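Acyl-coenzyme A oxidase 1 (Yarrowia lipolytica, PDB 5Y9D) catalyses the FAD-dependent oxidation of acyl-CoA to trans-2-enoyl-CoA, passing electrons to oxygen to give hydrogen peroxide in peroxisomal fatty acid beta-oxidation. Local coordinates at residues 468-480 with 554-568. Sequence-based numbering, arbitrary orientation.
With FAD (flavin-adenine dinucleotide), chain C.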
loop_
_atom_site.group_PDB
_atom_site.type_symbol
_atom_site.label_atom_id
_atom_site.label_comp_id
_atom_site.label_asym_id
_atom_site.label_seq_id
_atom_site.Cartn_x
_atom_site.Cartn_y
_atom_site.Cartn_z
ATOM N N ASN A 468 -6.431 9.635 10.292
ATOM C CA ASN A 468 -7.655 9.278 10.980
ATOM C C ASN A 468 -8.000 10.317 12.002
ATOM O O ASN A 468 -9.137 10.748 12.075
ATOM C CB ASN A 468 -7.540 7.889 11.619
ATOM C CG ASN A 468 -7.924 6.773 10.656
ATOM O OD1 ASN A 468 -7.077 6.045 10.137
ATOM N ND2 ASN A 468 -9.205 6.647 10.407
ATOM N N VAL A 469 -7.005 10.736 12.765
ATOM C CA VAL A 469 -7.164 11.793 13.742
ATOM C C VAL A 469 -7.483 13.151 13.095
ATOM O O VAL A 469 -8.238 13.934 13.642
ATOM C CB VAL A 469 -5.873 11.913 14.595
ATOM C CG1 VAL A 469 -5.784 13.271 15.329
ATOM C CG2 VAL A 469 -5.802 10.747 15.567
ATOM N N LEU A 470 -6.863 13.450 11.957
ATOM C CA LEU A 470 -7.248 14.616 11.178
ATOM C C LEU A 470 -8.707 14.540 10.733
ATOM O O LEU A 470 -9.405 15.550 10.806
ATOM C CB LEU A 470 -6.320 14.846 9.987
ATOM C CG LEU A 470 -4.880 15.255 10.319
ATOM C CD1 LEU A 470 -4.127 15.607 9.038
ATOM C CD2 LEU A 470 -4.832 16.423 11.284
ATOM N N CYS A 471 -9.174 13.365 10.319
ATOM C CA CYS A 471 -10.593 13.173 9.978
ATOM C C CYS A 471 -11.495 13.466 11.174
ATOM O O CYS A 471 -12.530 14.119 11.022
ATOM C CB CYS A 471 -10.873 11.755 9.491
ATOM S SG CYS A 471 -9.995 11.388 7.971
ATOM N N LEU A 472 -11.103 12.985 12.350
ATOM C CA LEU A 472 -11.836 13.282 13.573
ATOM C C LEU A 472 -11.893 14.760 13.847
ATOM O O LEU A 472 -12.924 15.241 14.261
ATOM C CB LEU A 472 -11.235 12.601 14.794
ATOM C CG LEU A 472 -11.290 11.084 14.818
ATOM C CD1 LEU A 472 -10.706 10.580 16.145
ATOM C CD2 LEU A 472 -12.716 10.588 14.643
ATOM N N SER A 473 -10.801 15.478 13.635
ATOM C CA SER A 473 -10.809 16.956 13.778
ATOM C C SER A 473 -11.748 17.653 12.794
ATOM O O SER A 473 -12.428 18.621 13.150
ATOM C CB SER A 473 -9.409 17.557 13.622
ATOM O OG SER A 473 -8.445 16.735 14.243
ATOM N N MET A 474 -11.776 17.201 11.549
ATOM C CA MET A 474 -12.678 17.841 10.609
ATOM C C MET A 474 -14.137 17.512 10.976
ATOM O O MET A 474 -14.972 18.395 11.060
ATOM C CB MET A 474 -12.374 17.448 9.174
ATOM C CG MET A 474 -13.170 18.276 8.176
ATOM S SD MET A 474 -13.316 17.448 6.598
ATOM C CE MET A 474 -12.562 18.703 5.563
ATOM N N GLY A 475 -14.429 16.252 11.231
ATOM C CA GLY A 475 -15.751 15.885 11.728
ATOM C C GLY A 475 -16.231 16.792 12.859
ATOM O O GLY A 475 -17.340 17.297 12.805
ATOM N N ARG A 476 -15.390 17.014 13.872
ATOM C CA ARG A 476 -15.729 17.932 14.960
ATOM C C ARG A 476 -16.005 19.354 14.459
ATOM O O ARG A 476 -17.006 19.963 14.842
ATOM C CB ARG A 476 -14.623 17.980 16.020
ATOM C CG ARG A 476 -14.847 19.074 17.052
ATOM C CD ARG A 476 -13.926 18.925 18.237
ATOM N NE ARG A 476 -12.558 18.988 17.759
ATOM C CZ ARG A 476 -11.565 18.212 18.179
ATOM N NH1 ARG A 476 -11.775 17.292 19.123
ATOM N NH2 ARG A 476 -10.356 18.361 17.637
ATOM N N GLY A 477 -15.115 19.874 13.617
ATOM C CA GLY A 477 -15.294 21.209 13.043
ATOM C C GLY A 477 -16.587 21.356 12.239
ATOM O O GLY A 477 -17.120 22.454 12.086
ATOM N N LEU A 478 -17.071 20.248 11.702
ATOM C CA LEU A 478 -18.211 20.267 10.837
ATOM C C LEU A 478 -19.456 20.259 11.685
ATOM O O LEU A 478 -20.452 20.888 11.326
ATOM C CB LEU A 478 -18.218 19.037 9.921
ATOM C CG LEU A 478 -17.220 18.949 8.784
ATOM C CD1 LEU A 478 -17.242 17.558 8.187
ATOM C CD2 LEU A 478 -17.553 19.960 7.725
ATOM N N VAL A 479 -19.414 19.526 12.796
ATOM C CA VAL A 479 -20.480 19.595 13.755
ATOM C C VAL A 479 -20.571 21.019 14.310
ATOM O O VAL A 479 -21.645 21.601 14.324
ATOM C CB VAL A 479 -20.302 18.569 14.856
ATOM C CG1 VAL A 479 -21.322 18.781 15.950
ATOM C CG2 VAL A 479 -20.450 17.161 14.295
ATOM N N GLN A 480 -19.444 21.603 14.708
ATOM C CA GLN A 480 -19.441 22.970 15.248
ATOM C C GLN A 480 -19.887 24.023 14.252
ATOM O O GLN A 480 -20.403 25.069 14.632
ATOM C CB GLN A 480 -18.051 23.326 15.802
ATOM C CG GLN A 480 -17.749 22.561 17.087
ATOM C CD GLN A 480 -16.287 22.492 17.421
ATOM O OE1 GLN A 480 -15.413 22.531 16.544
ATOM N NE2 GLN A 480 -16.005 22.354 18.699
ATOM N N PHE A 554 -17.742 13.798 21.360
ATOM C CA PHE A 554 -17.070 13.608 20.047
ATOM C C PHE A 554 -16.437 12.243 19.923
ATOM O O PHE A 554 -16.621 11.599 18.889
ATOM C CB PHE A 554 -16.044 14.710 19.749
ATOM C CG PHE A 554 -16.673 16.041 19.436
ATOM C CD1 PHE A 554 -17.596 16.161 18.407
ATOM C CD2 PHE A 554 -16.366 17.160 20.179
ATOM C CE1 PHE A 554 -18.204 17.370 18.143
ATOM C CE2 PHE A 554 -16.963 18.373 19.909
ATOM C CZ PHE A 554 -17.897 18.472 18.901
ATOM N N GLU A 555 -15.747 11.781 20.973
ATOM C CA GLU A 555 -15.228 10.395 21.006
ATOM C C GLU A 555 -16.348 9.341 20.823
ATOM O O GLU A 555 -16.152 8.340 20.124
ATOM C CB GLU A 555 -14.450 10.105 22.303
ATOM C CG GLU A 555 -13.750 8.736 22.321
ATOM C CD GLU A 555 -13.586 8.133 23.722
ATOM O OE1 GLU A 555 -13.129 8.855 24.652
ATOM O OE2 GLU A 555 -13.896 6.918 23.886
ATOM N N GLU A 556 -17.515 9.552 21.429
ATOM C CA GLU A 556 -18.636 8.627 21.185
ATOM C C GLU A 556 -18.992 8.642 19.709
ATOM O O GLU A 556 -19.314 7.597 19.140
ATOM C CB GLU A 556 -19.876 8.907 22.072
ATOM C CG GLU A 556 -20.050 7.926 23.239
ATOM C CD GLU A 556 -20.377 6.493 22.807
ATOM O OE1 GLU A 556 -21.372 6.271 22.074
ATOM O OE2 GLU A 556 -19.653 5.561 23.213
ATOM N N LEU A 557 -18.863 9.825 19.105
ATOM C CA LEU A 557 -19.196 10.089 17.691
ATOM C C LEU A 557 -18.019 9.955 16.704
ATOM O O LEU A 557 -18.146 10.298 15.532
ATOM C CB LEU A 557 -19.847 11.499 17.565
ATOM C CG LEU A 557 -21.387 11.621 17.642
ATOM C CD1 LEU A 557 -22.063 10.379 18.223
ATOM C CD2 LEU A 557 -21.796 12.871 18.419
ATOM N N SER A 558 -16.958 9.288 17.124
ATOM C CA SER A 558 -15.766 9.204 16.304
ATOM C C SER A 558 -16.032 8.584 14.941
ATOM O O SER A 558 -15.604 9.122 13.941
ATOM C CB SER A 558 -14.727 8.341 17.009
ATOM O OG SER A 558 -13.953 9.096 17.896
ATOM N N GLN A 559 -16.767 7.486 14.882
ATOM C CA GLN A 559 -17.070 6.865 13.601
ATOM C C GLN A 559 -17.908 7.784 12.730
ATOM O O GLN A 559 -17.739 7.832 11.527
ATOM C CB GLN A 559 -17.757 5.520 13.777
ATOM C CG GLN A 559 -18.225 4.887 12.479
ATOM C CD GLN A 559 -17.104 4.251 11.677
ATOM O OE1 GLN A 559 -15.927 4.436 11.970
ATOM N NE2 GLN A 559 -17.471 3.497 10.653
ATOM N N GLN A 560 -18.840 8.481 13.358
ATOM C CA GLN A 560 -19.681 9.454 12.681
ATOM C C GLN A 560 -18.897 10.637 12.136
ATOM O O GLN A 560 -19.182 11.123 11.063
ATOM C CB GLN A 560 -20.795 9.935 13.609
ATOM C CG GLN A 560 -21.910 8.932 13.820
ATOM C CD GLN A 560 -21.590 7.909 14.889
ATOM O OE1 GLN A 560 -20.553 7.970 15.532
ATOM N NE2 GLN A 560 -22.484 6.960 15.078
ATOM N N ARG A 561 -17.924 11.108 12.900
ATOM C CA ARG A 561 -17.097 12.218 12.472
ATOM C C ARG A 561 -16.293 11.872 11.231
ATOM O O ARG A 561 -16.141 12.693 10.351
ATOM C CB ARG A 561 -16.181 12.686 13.597
ATOM C CG ARG A 561 -16.853 13.614 14.586
ATOM C CD ARG A 561 -15.874 14.143 15.609
ATOM N NE ARG A 561 -15.281 13.077 16.395
ATOM C CZ ARG A 561 -14.181 13.208 17.123
ATOM N NH1 ARG A 561 -13.546 14.359 17.164
ATOM N NH2 ARG A 561 -13.716 12.185 17.812
ATOM N N PHE A 562 -15.775 10.654 11.175
ATOM C CA PHE A 562 -15.079 10.154 9.995
ATOM C C PHE A 562 -15.990 10.197 8.782
ATOM O O PHE A 562 -15.643 10.795 7.773
ATOM C CB PHE A 562 -14.546 8.720 10.185
ATOM C CG PHE A 562 -13.901 8.142 8.947
ATOM C CD1 PHE A 562 -12.563 8.409 8.643
ATOM C CD2 PHE A 562 -14.626 7.359 8.072
ATOM C CE1 PHE A 562 -11.970 7.877 7.494
ATOM C CE2 PHE A 562 -14.047 6.834 6.926
ATOM C CZ PHE A 562 -12.729 7.096 6.631
ATOM N N GLN A 563 -17.153 9.577 8.885
ATOM C CA GLN A 563 -18.101 9.586 7.771
ATOM C C GLN A 563 -18.329 10.972 7.202
ATOM O O GLN A 563 -18.326 11.154 5.981
ATOM C CB GLN A 563 -19.419 8.976 8.180
ATOM C CG GLN A 563 -19.457 7.470 7.973
ATOM C CD GLN A 563 -19.657 7.124 6.505
ATOM O OE1 GLN A 563 -18.805 7.429 5.650
ATOM N NE2 GLN A 563 -20.793 6.506 6.196
ATOM N N CYS A 564 -18.460 11.961 8.075
ATOM C CA CYS A 564 -18.805 13.289 7.626
ATOM C C CYS A 564 -17.651 13.956 6.903
ATOM O O CYS A 564 -17.834 14.607 5.875
ATOM C CB CYS A 564 -19.277 14.128 8.816
ATOM S SG CYS A 564 -20.746 13.416 9.608
ATOM N N ALA A 565 -16.454 13.767 7.439
ATOM C CA ALA A 565 -15.260 14.307 6.839
ATOM C C ALA A 565 -15.179 13.755 5.458
ATOM O O ALA A 565 -14.937 14.475 4.501
ATOM C CB ALA A 565 -14.032 13.901 7.634
ATOM N N ARG A 566 -15.422 12.459 5.363
ATOM C CA ARG A 566 -15.242 11.757 4.117
ATOM C C ARG A 566 -16.172 12.236 3.051
ATOM O O ARG A 566 -15.686 12.548 1.993
ATOM C CB ARG A 566 -15.423 10.240 4.264
ATOM C CG ARG A 566 -14.694 9.474 3.160
ATOM C CD ARG A 566 -15.541 8.398 2.570
ATOM N NE ARG A 566 -15.298 7.121 3.205
ATOM C CZ ARG A 566 -16.158 6.100 3.167
ATOM N NH1 ARG A 566 -17.334 6.240 2.541
ATOM N NH2 ARG A 566 -15.843 4.939 3.761
ATOM N N ILE A 567 -17.494 12.242 3.307
ATOM C CA ILE A 567 -18.455 12.709 2.295
ATOM C C ILE A 567 -18.271 14.190 1.951
ATOM O O ILE A 567 -18.358 14.562 0.805
ATOM C CB ILE A 567 -19.944 12.548 2.667
ATOM C CG1 ILE A 567 -20.217 11.294 3.480
ATOM C CG2 ILE A 567 -20.800 12.494 1.403
ATOM C CD1 ILE A 567 -19.779 10.025 2.785
ATOM N N HIS A 568 -18.026 15.031 2.939
ATOM C CA HIS A 568 -17.999 16.486 2.708
ATOM C C HIS A 568 -16.761 16.877 1.905
ATOM O O HIS A 568 -16.812 17.729 1.026
ATOM C CB HIS A 568 -18.000 17.228 4.049
ATOM C CG HIS A 568 -17.464 18.623 3.964
ATOM N ND1 HIS A 568 -18.197 19.672 3.463
ATOM C CD2 HIS A 568 -16.251 19.128 4.270
ATOM C CE1 HIS A 568 -17.469 20.772 3.488
ATOM N NE2 HIS A 568 -16.282 20.467 3.962
HETATM P PA FAD C . -0.495 8.137 17.666
HETATM O O1A FAD C . 0.169 7.395 18.742
HETATM O O2A FAD C . -1.122 9.440 17.906
HETATM O O5B FAD C . -1.578 7.193 17.042
HETATM C C5B FAD C . -1.440 5.793 16.899
HETATM C C4B FAD C . -2.688 5.212 16.256
HETATM O O4B FAD C . -3.798 5.377 17.121
HETATM C C3B FAD C . -3.045 5.930 14.979
HETATM O O3B FAD C . -3.453 4.988 14.008
HETATM C C2B FAD C . -4.230 6.783 15.315
HETATM O O2B FAD C . -5.105 6.845 14.209
HETATM C C1B FAD C . -4.854 6.065 16.482
HETATM N N9A FAD C . -5.441 7.056 17.389
HETATM C C8A FAD C . -4.778 7.974 18.080
HETATM N N7A FAD C . -5.613 8.723 18.799
HETATM C C5A FAD C . -6.849 8.285 18.571
HETATM C C6A FAD C . -8.214 8.637 19.009
HETATM N N6A FAD C . -8.437 9.635 19.869
HETATM N N1A FAD C . -9.226 7.921 18.527
HETATM C C2A FAD C . -9.027 6.929 17.678
HETATM N N3A FAD C . -7.833 6.556 17.233
HETATM C C4A FAD C . -6.724 7.185 17.635
HETATM N N1 FAD C . 7.549 14.662 13.977
HETATM C C2 FAD C . 8.164 15.831 14.146
HETATM O O2 FAD C . 7.821 16.541 15.081
HETATM N N3 FAD C . 9.132 16.252 13.348
HETATM C C4 FAD C . 9.556 15.548 12.319
HETATM O O4 FAD C . 10.453 15.949 11.594
HETATM C C4X FAD C . 8.932 14.256 12.059
HETATM N N5 FAD C . 9.312 13.502 11.041
HETATM C C5X FAD C . 8.738 12.327 10.837
HETATM C C6 FAD C . 9.175 11.566 9.791
HETATM C C7 FAD C . 8.611 10.353 9.551
HETATM C C7M FAD C . 9.098 9.556 8.380
HETATM C C8 FAD C . 7.523 9.872 10.429
HETATM C C8M FAD C . 6.865 8.550 10.208
HETATM C C9 FAD C . 7.086 10.633 11.477
HETATM C C9A FAD C . 7.664 11.844 11.718
HETATM N N10 FAD C . 7.240 12.628 12.788
HETATM C C10 FAD C . 7.873 13.845 12.978
HETATM C "C1'" FAD C . 6.184 12.191 13.692
HETATM C "C2'" FAD C . 4.824 12.117 13.020
HETATM O "O2'" FAD C . 4.244 13.402 12.930
HETATM C "C3'" FAD C . 3.935 11.201 13.826
HETATM O "O3'" FAD C . 4.125 9.893 13.328
HETATM C "C4'" FAD C . 2.467 11.508 13.679
HETATM O "O4'" FAD C . 2.151 12.726 14.336
HETATM C "C5'" FAD C . 1.633 10.375 14.255
HETATM O "O5'" FAD C . 1.825 10.318 15.648
HETATM P P FAD C . 1.904 8.982 16.469
HETATM O O1P FAD C . 2.731 8.007 15.792
HETATM O O2P FAD C . 2.232 9.424 17.825
HETATM O O3P FAD C . 0.463 8.352 16.433
#
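Asn468 brings ND2, which is hydrogen-bonded to Tyr356 OH of the second subunit, obliquely up to the Phe562 ring. Cys471 meets the same ring: its CB lies 3.8 Å from Phe562 CD1, with the sulfur beside the ring at a slant, a sulfur-aromatic contact. At Leu472, CB and CD2 cover one face of the Arg561 guanidinium, and CD2 reaches to 3.3 Å from Ser558 O; CD1 lies between Arg561 NH2 and the adenine of FAD, 3.9 Å from N1A. Phe554 CB covers the opposite face of that guanidinium, and Arg561 NH2 donates, near the guanidinium plane, to Ser558 OG; the flat group is sandwiched, which with this bond probably limits its rotation. Replacing Arg561 by an alanine would probably open a gap between Leu472 and Phe554 and leave Ser558 OG without this donor. Met474 SD rests 3.8 Å from Ala565 CB, and its CE ends at the edge of the His568 imidazole, whose ND1 is hydrogen-bonded to Tyr497 OH.

At Gly475 the helical segments 468-480, in the C-alpha1 family region, and 558-568, in the acyl-CoA oxidase family region, cross almost perpendicularly, at 85°, with axes 7.5 Å apart. Gly475 CA comes within 3.5 Å of Arg561 O, and a CB on this residue would collide with Arg561 CB. Next, a chi1 of 171° turns CG of Arg476 opposite the backbone N and over the face of the Phe554 ring, 3.7 Å from its centroid, in a CH-pi contact, before the chain bends at chi3; Tyr541 stacks with the same ring. Leu478 spreads its two methyls on the second helix, CD1 against Cys564 and CD2 over the face of His568. Finally, Val479 CG1 touches the edge of Phe554 at CE1.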